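Local coordinates for protein aspartate aminotransferase (Leishmania major, PDB 4H51) that probably transfers the amino group of L-aspartate to 2-oxoglutarate, using pyridoxal 5'-phosphate as cofactor, and works as a homodimer, at residues B[31-36]-B[49-54]; B[85-90]-B[111-116]; B[187-192]-B[221-226]. One frame throughout, in Å; residues are numbered along the deposited sequence. Where two conformers were deposited one is given.

The three contacts follow one another along the chain, each closing before the next opens. Interaction 1 packs helix 31-41 on the loop after strand 47-48. Interaction 2 joins the loop before helix 90-101 to strand 110-116. Interaction 3 joins the loop before strand 192-196 to the start of strand 225-230. Interactions 2 and 3 reach the same mixed sheet, with centres about 27 Å apart, and strand 110-116 is an edge strand within this chain. Interaction 1 lies off this sheet, its centre about 28 Å from that of interaction 2 and about 33 Å from that of interaction 3. All three touch the second subunit, so each lies close to the homodimer interface.

Interaction 1: residues B[31-36]-B[49-54]; sequences VIFDLA and LVIGAY. With EDO (1,2-ethanediol), chain D.
Val-50 and Ile-51 press their side chains against one side of the first part of helix 31-41, and the contact is almost wholly apolar. Val-50 spreads its two methyls over the first turns of this helix. Val-50 CG1 stands anti to the backbone N (chi1 -177°) and lies 3.4 Å from Ile-32 O, beside the backbone N of Ala-36. Val-50 CG2 meets Leu-35 CG at 3.7 Å. Ile-51 reaches the helix with its longer branch. Ile-51 CG1 lies 3.9 Å from Ile-32 CG2, and Ile-51 CD1 is 3.6 Å from Ala-36 CB.

A CH-pi contact adds to this packing. Ile-51 CD1 sits over the centre of the Phe-33 ring, 4.3 Å from the centroid and 7° off the normal.

The loop makes polar contacts of its own. Tyr-54 OH donates a 2.6 Å hydrogen bond to O1 of an ethanediol, probably from the crystallisation liquor. Val-50 O takes a hydrogen bond from Arg-392.

Phe-33 and Ile-51 also pack on Leu-84 and Tyr-83 of the second subunit. The arrangement is a helix-on-loop apolar packing at the dimer interface, where the loop passes through an inverse gamma turn centred on Gly-52.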
ATOM      1  N   VAL B  31       2.834   4.665  19.441  1.00 32.02           N
ATOM      2  CA  VAL B  31       2.580   4.236  20.838  1.00 34.98           C
ATOM      3  C   VAL B  31       2.053   2.786  20.996  1.00 33.29           C
ATOM      4  O   VAL B  31       2.494   2.046  21.866  1.00 30.53           O
ATOM      5  CB  VAL B  31       1.604   5.201  21.545  1.00 36.53           C
ATOM      6  CG1 VAL B  31       1.265   4.655  22.941  1.00 38.39           C
ATOM      7  CG2 VAL B  31       2.204   6.611  21.642  1.00 35.66           C
ATOM      8  N   ILE B  32       1.085   2.407  20.157  1.00 32.91           N
ATOM      9  CA  ILE B  32       0.509   1.068  20.178  1.00 32.03           C
ATOM     10  C   ILE B  32       1.489   0.009  19.645  1.00 33.92           C
ATOM     11  O   ILE B  32       1.681  -1.017  20.300  1.00 31.13           O
ATOM     12  CB  ILE B  32      -0.821   1.023  19.362  1.00 33.29           C
ATOM     13  CG1 ILE B  32      -1.902   1.871  20.066  1.00 33.04           C
ATOM     14  CG2 ILE B  32      -1.321  -0.404  19.150  1.00 30.07           C
ATOM     15  CD1 ILE B  32      -1.952   1.671  21.572  1.00 34.50           C
ATOM     16  N   PHE B  33       2.099   0.230  18.466  1.00 33.82           N
ATOM     17  CA  PHE B  33       3.118  -0.738  17.961  1.00 34.52           C
ATOM     18  C   PHE B  33       4.347  -0.821  18.900  1.00 32.95           C
ATOM     19  O   PHE B  33       4.940  -1.926  19.065  1.00 30.47           O
ATOM     20  CB  PHE B  33       3.534  -0.469  16.494  1.00 35.98           C
ATOM     21  CG  PHE B  33       2.630  -1.120  15.472  1.00 37.04           C
ATOM     22  CD1 PHE B  33       1.267  -0.770  15.381  1.00 37.39           C
ATOM     23  CD2 PHE B  33       3.120  -2.093  14.590  1.00 36.73           C
ATOM     24  CE1 PHE B  33       0.433  -1.367  14.437  1.00 34.74           C
ATOM     25  CE2 PHE B  33       2.283  -2.683  13.640  1.00 35.40           C
ATOM     26  CZ  PHE B  33       0.936  -2.324  13.575  1.00 35.35           C
ATOM     27  N   ASP B  34       4.708   0.307  19.535  1.00 30.93           N
ATOM     28  CA  ASP B  34       5.820   0.298  20.487  1.00 33.88           C
ATOM     29  C   ASP B  34       5.504  -0.524  21.738  1.00 31.63           C
ATOM     30  O   ASP B  34       6.322  -1.370  22.116  1.00 32.21           O
ATOM     31  CB  ASP B  34       6.259   1.721  20.870  1.00 37.07           C
ATOM     32  CG  ASP B  34       7.785   1.905  20.826  1.00 41.13           C
ATOM     33  OD1 ASP B  34       8.411   1.308  19.917  1.00 45.11           O
ATOM     34  OD2 ASP B  34       8.347   2.646  21.683  1.00 41.09           O
ATOM     35  N   LEU B  35       4.331  -0.312  22.371  1.00 30.80           N
ATOM     36  CA  LEU B  35       3.943  -1.075  23.616  1.00 29.64           C
ATOM     37  C   LEU B  35       3.747  -2.554  23.311  1.00 27.07           C
ATOM     38  O   LEU B  35       4.139  -3.393  24.098  1.00 29.45           O
ATOM     39  CB  LEU B  35       2.708  -0.449  24.318  1.00 29.06           C
ATOM     40  CG  LEU B  35       2.135  -1.002  25.651  1.00 27.75           C
ATOM     41  CD1 LEU B  35       2.992  -0.746  26.863  1.00 25.84           C
ATOM     42  CD2 LEU B  35       0.726  -0.427  25.885  1.00 27.93           C
ATOM     43  N   ALA B  36       3.246  -2.863  22.112  1.00 27.65           N
ATOM     44  CA  ALA B  36       3.139  -4.231  21.602  1.00 28.55           C
ATOM     45  C   ALA B  36       4.536  -4.905  21.532  1.00 31.92           C
ATOM     46  O   ALA B  36       4.685  -6.076  21.908  1.00 31.43           O
ATOM     47  CB  ALA B  36       2.459  -4.252  20.227  1.00 29.75           C
ATOM     48  N   LEU B  49      -1.986  -7.636  25.955  1.00 18.57           N
ATOM     49  CA  LEU B  49      -3.281  -7.194  25.461  1.00 17.51           C
ATOM     50  C   LEU B  49      -3.261  -5.844  24.724  1.00 17.61           C
ATOM     51  O   LEU B  49      -4.253  -5.095  24.779  1.00 16.16           O
ATOM     52  CB  LEU B  49      -4.274  -7.115  26.633  1.00 16.96           C
ATOM     53  CG  LEU B  49      -4.247  -8.313  27.595  1.00 17.51           C
ATOM     54  CD1 LEU B  49      -5.171  -8.054  28.778  1.00 17.73           C
ATOM     55  CD2 LEU B  49      -4.614  -9.583  26.821  1.00 17.03           C
ATOM     56  N   VAL B  50      -2.176  -5.568  24.005  1.00 18.40           N
ATOM     57  CA  VAL B  50      -2.002  -4.243  23.337  1.00 18.37           C
ATOM     58  C   VAL B  50      -2.700  -4.133  22.013  1.00 19.87           C
ATOM     59  O   VAL B  50      -3.780  -3.507  21.968  1.00 20.26           O
ATOM     60  CB  VAL B  50      -0.533  -3.840  23.178  1.00 19.25           C
ATOM     61  CG1 VAL B  50      -0.448  -2.441  22.546  1.00 17.17           C
ATOM     62  CG2 VAL B  50       0.171  -3.905  24.536  1.00 18.38           C
ATOM     63  N   ILE B  51      -2.154  -4.714  20.934  1.00 19.50           N
ATOM     64  CA  ILE B  51      -2.802  -4.656  19.624  1.00 20.89           C
ATOM     65  C   ILE B  51      -4.076  -5.437  19.551  1.00 20.89           C
ATOM     66  O   ILE B  51      -4.155  -6.545  20.079  1.00 20.59           O
ATOM     67  CB  ILE B  51      -1.868  -5.151  18.446  1.00 21.56           C
ATOM     68  CG1 ILE B  51      -0.777  -4.139  18.195  1.00 22.97           C
ATOM     69  CG2 ILE B  51      -2.646  -5.350  17.146  1.00 21.74           C
ATOM     70  CD1 ILE B  51       0.329  -4.655  17.294  1.00 23.62           C
ATOM     71  N   GLY B  52      -5.068  -4.861  18.883  1.00 19.91           N
ATOM     72  CA  GLY B  52      -6.305  -5.526  18.568  1.00 20.07           C
ATOM     73  C   GLY B  52      -6.171  -6.639  17.521  1.00 21.18           C
ATOM     74  O   GLY B  52      -6.646  -6.482  16.380  1.00 22.88           O
ATOM     75  N   ALA B  53      -5.562  -7.763  17.908  1.00 18.08           N
ATOM     76  CA  ALA B  53      -5.427  -8.927  17.049  1.00 17.26           C
ATOM     77  C   ALA B  53      -5.989 -10.151  17.813  1.00 16.17           C
ATOM     78  O   ALA B  53      -5.735 -10.303  18.994  1.00 16.61           O
ATOM     79  CB  ALA B  53      -3.968  -9.141  16.666  1.00 17.26           C
ATOM     80  N   TYR B  54      -6.772 -10.971  17.125  1.00 15.40           N
ATOM     81  CA  TYR B  54      -7.464 -12.127  17.719  1.00 14.38           C
ATOM     82  C   TYR B  54      -6.419 -13.185  18.176  1.00 15.03           C
ATOM     83  O   TYR B  54      -5.417 -13.461  17.475  1.00 14.82           O
ATOM     84  CB  TYR B  54      -8.468 -12.743  16.720  1.00 13.94           C
ATOM     85  CG  TYR B  54      -9.201 -13.903  17.313  1.00 14.07           C
ATOM     86  CD1 TYR B  54     -10.287 -13.685  18.145  1.00 13.95           C
ATOM     87  CD2 TYR B  54      -8.786 -15.218  17.085  1.00 14.38           C
ATOM     88  CE1 TYR B  54     -10.948 -14.731  18.729  1.00 14.63           C
ATOM     89  CE2 TYR B  54      -9.454 -16.276  17.663  1.00 14.72           C
ATOM     90  CZ  TYR B  54     -10.509 -16.018  18.519  1.00 14.81           C
ATOM     91  OH  TYR B  54     -11.216 -17.002  19.116  1.00 15.80           O
TER
HETATM   92  C1  EDO D 500     -10.648 -19.990  17.619  1.00 22.01           C
HETATM   93  O1  EDO D 500     -10.321 -19.384  18.858  1.00 21.20           O
HETATM   94  C2  EDO D 500     -12.152 -19.861  17.394  1.00 24.32           C
HETATM   95  O2  EDO D 500     -12.806 -20.868  18.159  1.00 27.90           O

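Interaction 2: residues B[85-90]-B[111-116]; sequences PISGYQ and VAVQTL
Gln-114 grips the 87-89 backbone at two points, once with its own backbone and once with its side chain. Gln-114 N donates to Ser-87 O at 2.8 Å. Gln-114 OE1 accepts from Tyr-89 N at 2.9 Å, and this bond is nearly straight at 174°. The donor is tilted 20° from the carbonyl plane of the amide. The chain of Gln-114 runs out extended, with CG anti to the backbone N (chi1 178°), and this carries the amide past Gly-88 to Tyr-89.

Gly-88 lies between the two bonds. Gly-88 CA packs closely on the Gln-114 side chain, 3.5 Å from Gln-114 OE1. Gly-88 has a positive phi, which glycine adopts readily. Next to it, Ser-87 OG rests 3.7 Å from Val-113 CG1. A water forms a third link, donating to Ile-86 O and, at 2.6 Å, to Gln-114 O.

Further out, the loop is shaped by a type I beta turn from Pro-85 to Gly-88, closed by Gly-88 N to Pro-85 O. Ser-87 OG is hydrogen-bonded to Asp-295 of helix 287-299. The NE2 of Gln-114 has a weak hydrogen bond to Pro-306 O. The Tyr-89 ring makes a cation-pi contact with Arg-311.

Tyr-89 is the N-cap residue of helix 90-101. Strand 110-116 pairs along its length with strand 274-280, which is antiparallel to both its neighbours. The arrangement is thus a turn leading into a helix, docked on an edge strand, within this chain, of the mixed sheet in the large domain of fold type I PLP enzymes.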
ATOM      1  N   PRO B  85      -5.356  -4.400 -12.056  1.00 11.59           N
ATOM      2  CA  PRO B  85      -5.746  -3.045 -12.383  1.00 11.71           C
ATOM      3  C   PRO B  85      -5.466  -2.088 -11.231  1.00 10.92           C
ATOM      4  O   PRO B  85      -5.364  -2.488 -10.061  1.00 10.15           O
ATOM      5  CB  PRO B  85      -7.264  -3.160 -12.615  1.00 11.86           C
ATOM      6  CG  PRO B  85      -7.441  -4.574 -13.124  1.00 12.27           C
ATOM      7  CD  PRO B  85      -6.487  -5.336 -12.231  1.00 12.15           C
ATOM      8  N   ILE B  86      -5.354  -0.805 -11.533  1.00 11.13           N
ATOM      9  CA  ILE B  86      -5.086   0.183 -10.493  1.00 10.88           C
ATOM     10  C   ILE B  86      -6.136   0.101  -9.345  1.00 10.92           C
ATOM     11  O   ILE B  86      -5.818   0.175  -8.142  1.00 10.04           O
ATOM     12  CB  ILE B  86      -5.023   1.610 -11.131  1.00 11.40           C
ATOM     13  CG1 ILE B  86      -3.748   1.781 -11.992  1.00 11.59           C
ATOM     14  CG2 ILE B  86      -5.074   2.717 -10.075  1.00 11.22           C
ATOM     15  CD1 ILE B  86      -3.869   2.865 -13.075  1.00 11.79           C
ATOM     16  N   SER B  87      -7.396  -0.093  -9.722  1.00 11.16           N
ATOM     17  CA  SER B  87      -8.459  -0.193  -8.741  1.00 11.71           C
ATOM     18  C   SER B  87      -8.397  -1.503  -7.951  1.00 11.23           C
ATOM     19  O   SER B  87      -9.036  -1.627  -6.924  1.00 10.71           O
ATOM     20  CB  SER B  87      -9.812  -0.153  -9.429  1.00 12.60           C
ATOM     21  OG  SER B  87     -10.021   1.044 -10.126  1.00 14.73           O
ATOM     22  N   GLY B  88      -7.641  -2.480  -8.438  1.00 11.47           N
ATOM     23  CA  GLY B  88      -7.569  -3.775  -7.752  1.00 11.20           C
ATOM     24  C   GLY B  88      -8.400  -4.869  -8.398  1.00 11.72           C
ATOM     25  O   GLY B  88      -8.809  -4.764  -9.563  1.00 10.90           O
ATOM     26  N   TYR B  89      -8.596  -5.946  -7.639  1.00 12.12           N
ATOM     27  CA  TYR B  89      -9.152  -7.180  -8.168  1.00 12.97           C
ATOM     28  C   TYR B  89     -10.679  -7.085  -8.070  1.00 13.61           C
ATOM     29  O   TYR B  89     -11.243  -7.172  -6.971  1.00 13.06           O
ATOM     30  CB  TYR B  89      -8.619  -8.393  -7.405  1.00 13.59           C
ATOM     31  CG  TYR B  89      -9.046  -9.756  -7.956  1.00 14.85           C
ATOM     32  CD1 TYR B  89      -8.903 -10.062  -9.312  1.00 15.45           C
ATOM     33  CD2 TYR B  89      -9.612 -10.718  -7.125  1.00 15.44           C
ATOM     34  CE1 TYR B  89      -9.308 -11.283  -9.822  1.00 16.75           C
ATOM     35  CE2 TYR B  89     -10.013 -11.944  -7.622  1.00 16.58           C
ATOM     36  CZ  TYR B  89      -9.866 -12.218  -8.960  1.00 17.06           C
ATOM     37  OH  TYR B  89     -10.253 -13.447  -9.466  1.00 19.24           O
ATOM     38  N   GLN B  90     -11.339  -6.933  -9.219  1.00 13.58           N
ATOM     39  CA  GLN B  90     -12.777  -6.613  -9.224  1.00 13.78           C
ATOM     40  C   GLN B  90     -13.667  -7.651  -8.514  1.00 14.09           C
ATOM     41  O   GLN B  90     -14.592  -7.249  -7.825  1.00 13.95           O
ATOM     42  CB  GLN B  90     -13.311  -6.346 -10.642  1.00 14.51           C
ATOM     43  CG  GLN B  90     -14.573  -5.475 -10.680  1.00 14.87           C
ATOM     44  CD  GLN B  90     -14.437  -4.155  -9.956  1.00 14.69           C
ATOM     45  OE1 GLN B  90     -13.465  -3.433 -10.151  1.00 16.76           O
ATOM     46  NE2 GLN B  90     -15.400  -3.831  -9.116  1.00 14.44           N
ATOM     47  N   VAL B 111     -19.388   3.179  -6.170  1.00 17.06           N
ATOM     48  CA  VAL B 111     -18.062   3.191  -6.787  1.00 16.23           C
ATOM     49  C   VAL B 111     -17.108   2.689  -5.719  1.00 14.46           C
ATOM     50  O   VAL B 111     -17.159   3.140  -4.549  1.00 13.35           O
ATOM     51  CB  VAL B 111     -17.713   4.573  -7.450  1.00 16.69           C
ATOM     52  CG1 VAL B 111     -18.046   5.731  -6.543  1.00 16.72           C
ATOM     53  CG2 VAL B 111     -16.269   4.666  -7.951  1.00 16.92           C
ATOM     54  N   ALA B 112     -16.262   1.727  -6.084  1.00 13.00           N
ATOM     55  CA  ALA B 112     -15.399   1.093  -5.091  1.00 12.05           C
ATOM     56  C   ALA B 112     -14.055   0.683  -5.690  1.00 11.68           C
ATOM     57  O   ALA B 112     -13.995   0.315  -6.867  1.00 11.84           O
ATOM     58  CB  ALA B 112     -16.098  -0.148  -4.510  1.00 11.54           C
ATOM     59  N   VAL B 113     -13.009   0.740  -4.874  1.00 10.82           N
ATOM     60  CA  VAL B 113     -11.685   0.259  -5.227  1.00 10.50           C
ATOM     61  C   VAL B 113     -11.150  -0.590  -4.080  1.00 10.11           C
ATOM     62  O   VAL B 113     -11.579  -0.413  -2.886  1.00  9.82           O
ATOM     63  CB  VAL B 113     -10.665   1.417  -5.492  1.00 10.56           C
ATOM     64  CG1 VAL B 113     -11.025   2.241  -6.752  1.00 11.29           C
ATOM     65  CG2 VAL B 113     -10.528   2.360  -4.291  1.00 10.28           C
ATOM     66  N   GLN B 114     -10.217  -1.481  -4.434  1.00  9.54           N
ATOM     67  CA  GLN B 114      -9.408  -2.187  -3.468  1.00  9.56           C
ATOM     68  C   GLN B 114      -8.371  -1.225  -2.869  1.00  9.26           C
ATOM     69  O   GLN B 114      -7.813  -0.362  -3.567  1.00  9.89           O
ATOM     70  CB  GLN B 114      -8.741  -3.425  -4.141  1.00  9.47           C
ATOM     71  CG  GLN B 114      -7.827  -4.217  -3.229  1.00  9.22           C
ATOM     72  CD  GLN B 114      -7.197  -5.381  -3.900  1.00  9.55           C
ATOM     73  OE1 GLN B 114      -7.715  -5.840  -4.913  1.00  9.94           O
ATOM     74  NE2 GLN B 114      -6.089  -5.910  -3.319  1.00  9.36           N
ATOM     75  N   THR B 115      -8.107  -1.373  -1.587  1.00  9.46           N
ATOM     76  CA  THR B 115      -7.177  -0.518  -0.863  1.00  9.53           C
ATOM     77  C   THR B 115      -6.192  -1.344  -0.049  1.00  9.73           C
ATOM     78  O   THR B 115      -6.367  -2.542   0.119  1.00  9.80           O
ATOM     79  CB  THR B 115      -7.937   0.393   0.124  1.00  9.29           C
ATOM     80  OG1 THR B 115      -8.672  -0.453   1.061  1.00  9.31           O
ATOM     81  CG2 THR B 115      -8.899   1.352  -0.644  1.00  9.48           C
ATOM     82  N   LEU B 116      -5.173  -0.673   0.503  1.00 10.30           N
ATOM     83  CA  LEU B 116      -4.254  -1.325   1.432  0.60 10.37           C
ATOM     84  C   LEU B 116      -4.927  -1.473   2.804  1.00 10.26           C
ATOM     85  O   LEU B 116      -4.613  -0.769   3.758  1.00 10.69           O
ATOM     86  CB  LEU B 116      -2.924  -0.568   1.525  0.60 10.40           C
ATOM     87  CG  LEU B 116      -1.849  -1.009   0.516  0.60 10.90           C
ATOM     88  CD1 LEU B 116      -1.358  -2.415   0.851  0.60 10.43           C
ATOM     89  CD2 LEU B 116      -2.301  -0.918  -0.953  0.60 10.69           C
TER
HETATM   90  O   HOH W   1      -5.679  -0.012  -4.990  1.00 10.78           O

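Interaction 3: residues B[187-192]-B[221-226]; sequences APDGSV and AKHHQV
The two backbones meet in one parallel bridge, Val-192 with Gln-225, with Gln-225 N donating to Ser-191 O (2.8 Å) beside it and Gly-190 N donating to Lys-222 O ahead of it. The Lys-222 chain bends at chi2 and chi3 (-73° and -71°), which brings NZ back to the other segment. There Lys-222 NZ donates to Ala-187 O at 2.6 Å and forms a salt bridge with Asp-189 OD1 at 2.7 Å. It is also hydrogen-bonded to Leu-185 O, so three oxygens hold the ammonium group. A water links the second carboxylate oxygen of Asp-189 to Ala-221 O.

His-224 ND1 accepts from Ser-191 N at 3.1 Å, with the donor 16° out of the ring plane. His-224 CE1 points at Pro-188 O in that plane, at 3.1 Å. Pro-188 O also receives a 2.8 Å hydrogen bond from Ser-191 OG. His-224 NE2 is hydrogen-bonded to Ile-184 O, which fixes the ring from its other nitrogen.

His-223, with positive phi just after helix 209-221, completes a Schellman motif. Gln-225 OE1 is hydrogen-bonded to Trp-21 NE1 of the second subunit. The contact joins the ends of helices 177-186 and 209-221 where adjacent strands 192-196 and 225-230 begin.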
ATOM      1  N   ALA B 187     -21.625  21.755  14.508  1.00 15.87           N
ATOM      2  CA  ALA B 187     -20.765  21.791  13.346  1.00 15.58           C
ATOM      3  C   ALA B 187     -21.436  22.536  12.221  1.00 16.06           C
ATOM      4  O   ALA B 187     -22.648  22.472  12.043  1.00 15.51           O
ATOM      5  CB  ALA B 187     -20.439  20.385  12.913  1.00 14.58           C
ATOM      6  N   PRO B 188     -20.647  23.251  11.432  1.00 16.71           N
ATOM      7  CA  PRO B 188     -21.226  23.891  10.263  1.00 17.25           C
ATOM      8  C   PRO B 188     -21.762  22.845   9.316  1.00 16.82           C
ATOM      9  O   PRO B 188     -21.236  21.729   9.270  1.00 15.58           O
ATOM     10  CB  PRO B 188     -20.038  24.617   9.606  1.00 17.96           C
ATOM     11  CG  PRO B 188     -18.837  23.997  10.198  1.00 17.19           C
ATOM     12  CD  PRO B 188     -19.202  23.466  11.543  1.00 16.65           C
ATOM     13  N   ASP B 189     -22.817  23.188   8.590  1.00 17.15           N
ATOM     14  CA  ASP B 189     -23.365  22.280   7.598  1.00 17.26           C
ATOM     15  C   ASP B 189     -22.281  21.885   6.632  1.00 16.68           C
ATOM     16  O   ASP B 189     -21.400  22.683   6.315  1.00 16.24           O
ATOM     17  CB  ASP B 189     -24.449  22.953   6.780  1.00 18.77           C
ATOM     18  CG  ASP B 189     -25.758  23.105   7.517  1.00 20.01           C
ATOM     19  OD1 ASP B 189     -25.831  23.064   8.746  1.00 20.69           O
ATOM     20  OD2 ASP B 189     -26.755  23.314   6.826  1.00 22.50           O
ATOM     21  N   GLY B 190     -22.346  20.651   6.147  1.00 16.01           N
ATOM     22  CA  GLY B 190     -21.370  20.153   5.211  1.00 15.45           C
ATOM     23  C   GLY B 190     -19.996  19.884   5.817  1.00 14.62           C
ATOM     24  O   GLY B 190     -19.004  20.134   5.163  1.00 14.80           O
ATOM     25  N   SER B 191     -19.942  19.419   7.054  1.00 13.87           N
ATOM     26  CA  SER B 191     -18.713  18.925   7.646  1.00 13.54           C
ATOM     27  C   SER B 191     -18.552  17.413   7.375  1.00 13.02           C
ATOM     28  O   SER B 191     -19.480  16.748   6.882  1.00 14.23           O
ATOM     29  CB  SER B 191     -18.687  19.164   9.134  1.00 13.62           C
ATOM     30  OG  SER B 191     -18.757  20.545   9.440  1.00 14.76           O
ATOM     31  N   VAL B 192     -17.360  16.887   7.614  1.00 11.84           N
ATOM     32  CA  VAL B 192     -17.090  15.467   7.469  1.00 11.04           C
ATOM     33  C   VAL B 192     -17.049  14.781   8.830  1.00 10.72           C
ATOM     34  O   VAL B 192     -16.385  15.293   9.739  1.00 11.06           O
ATOM     35  CB  VAL B 192     -15.765  15.229   6.767  1.00 10.56           C
ATOM     36  CG1 VAL B 192     -15.589  13.715   6.532  1.00  9.92           C
ATOM     37  CG2 VAL B 192     -15.728  15.957   5.433  1.00 10.53           C
ATOM     38  N   ALA B 221     -29.921  16.278   7.934  1.00 15.88           N
ATOM     39  CA  ALA B 221     -30.386  17.647   8.182  1.00 16.61           C
ATOM     40  C   ALA B 221     -29.283  18.673   8.001  1.00 16.47           C
ATOM     41  O   ALA B 221     -29.521  19.771   7.496  1.00 16.75           O
ATOM     42  CB  ALA B 221     -30.979  17.765   9.590  1.00 16.86           C
ATOM     43  N   LYS B 222     -28.082  18.282   8.408  1.00 15.53           N
ATOM     44  CA  LYS B 222     -26.909  19.145   8.395  1.00 15.71           C
ATOM     45  C   LYS B 222     -26.113  19.008   7.091  1.00 15.88           C
ATOM     46  O   LYS B 222     -25.150  19.745   6.888  1.00 15.50           O
ATOM     47  CB  LYS B 222     -26.011  18.840   9.603  1.00 15.05           C
ATOM     48  CG  LYS B 222     -26.610  19.239  10.959  1.00 15.12           C
ATOM     49  CD  LYS B 222     -26.616  20.747  11.159  1.00 15.63           C
ATOM     50  CE  LYS B 222     -25.193  21.238  11.360  1.00 15.54           C
ATOM     51  NZ  LYS B 222     -25.168  22.746  11.389  1.00 16.02           N
ATOM     52  N   HIS B 223     -26.526  18.081   6.213  1.00 16.16           N
ATOM     53  CA  HIS B 223     -25.832  17.820   4.948  1.00 16.41           C
ATOM     54  C   HIS B 223     -24.381  17.498   5.169  1.00 15.09           C
ATOM     55  O   HIS B 223     -23.497  17.862   4.373  1.00 14.71           O
ATOM     56  CB  HIS B 223     -25.983  19.002   4.010  1.00 18.53           C
ATOM     57  CG  HIS B 223     -27.391  19.584   3.994  1.00 20.93           C
ATOM     58  ND1 HIS B 223     -28.383  19.061   3.251  1.00 22.23           N
ATOM     59  CD2 HIS B 223     -27.948  20.628   4.719  1.00 23.09           C
ATOM     60  CE1 HIS B 223     -29.510  19.767   3.434  1.00 23.76           C
ATOM     61  NE2 HIS B 223     -29.261  20.723   4.353  1.00 24.60           N
ATOM     62  N   HIS B 224     -24.112  16.777   6.252  1.00 13.82           N
ATOM     63  CA  HIS B 224     -22.757  16.300   6.519  1.00 12.90           C
ATOM     64  C   HIS B 224     -22.368  15.154   5.638  1.00 12.50           C
ATOM     65  O   HIS B 224     -23.203  14.338   5.217  1.00 12.80           O
ATOM     66  CB  HIS B 224     -22.621  15.870   7.979  1.00 12.38           C
ATOM     67  CG  HIS B 224     -22.761  16.991   8.991  1.00 12.48           C
ATOM     68  ND1 HIS B 224     -22.193  18.183   8.817  1.00 12.57           N
ATOM     69  CD2 HIS B 224     -23.322  16.995  10.287  1.00 12.30           C
ATOM     70  CE1 HIS B 224     -22.414  18.948   9.922  1.00 12.93           C
ATOM     71  NE2 HIS B 224     -23.097  18.201  10.826  1.00 12.52           N
ATOM     72  N   GLN B 225     -21.074  15.052   5.366  1.00 12.44           N
ATOM     73  CA  GLN B 225     -20.524  13.831   4.760  1.00 11.47           C
ATOM     74  C   GLN B 225     -20.254  12.803   5.832  1.00 10.88           C
ATOM     75  O   GLN B 225     -19.500  13.064   6.816  1.00 10.08           O
ATOM     76  CB  GLN B 225     -19.221  14.114   4.027  1.00 11.90           C
ATOM     77  CG  GLN B 225     -18.549  12.875   3.421  1.00 11.41           C
ATOM     78  CD  GLN B 225     -19.310  12.299   2.245  1.00 11.90           C
ATOM     79  OE1 GLN B 225     -19.713  13.036   1.318  1.00 13.18           O
ATOM     80  NE2 GLN B 225     -19.557  10.974   2.275  1.00 11.89           N
ATOM     81  N   VAL B 226     -20.806  11.618   5.627  1.00 10.27           N
ATOM     82  CA  VAL B 226     -20.483  10.463   6.511  1.00  9.99           C
ATOM     83  C   VAL B 226     -19.367   9.608   5.908  1.00  9.61           C
ATOM     84  O   VAL B 226     -19.458   9.150   4.761  1.00  9.91           O
ATOM     85  CB  VAL B 226     -21.739   9.599   6.786  1.00  9.68           C
ATOM     86  CG1 VAL B 226     -21.397   8.334   7.538  1.00  9.42           C
ATOM     87  CG2 VAL B 226     -22.815  10.394   7.559  1.00 10.02           C
TER
HETATM   88  O   HOH W   2     -29.367  22.587   7.881  1.00 36.55           O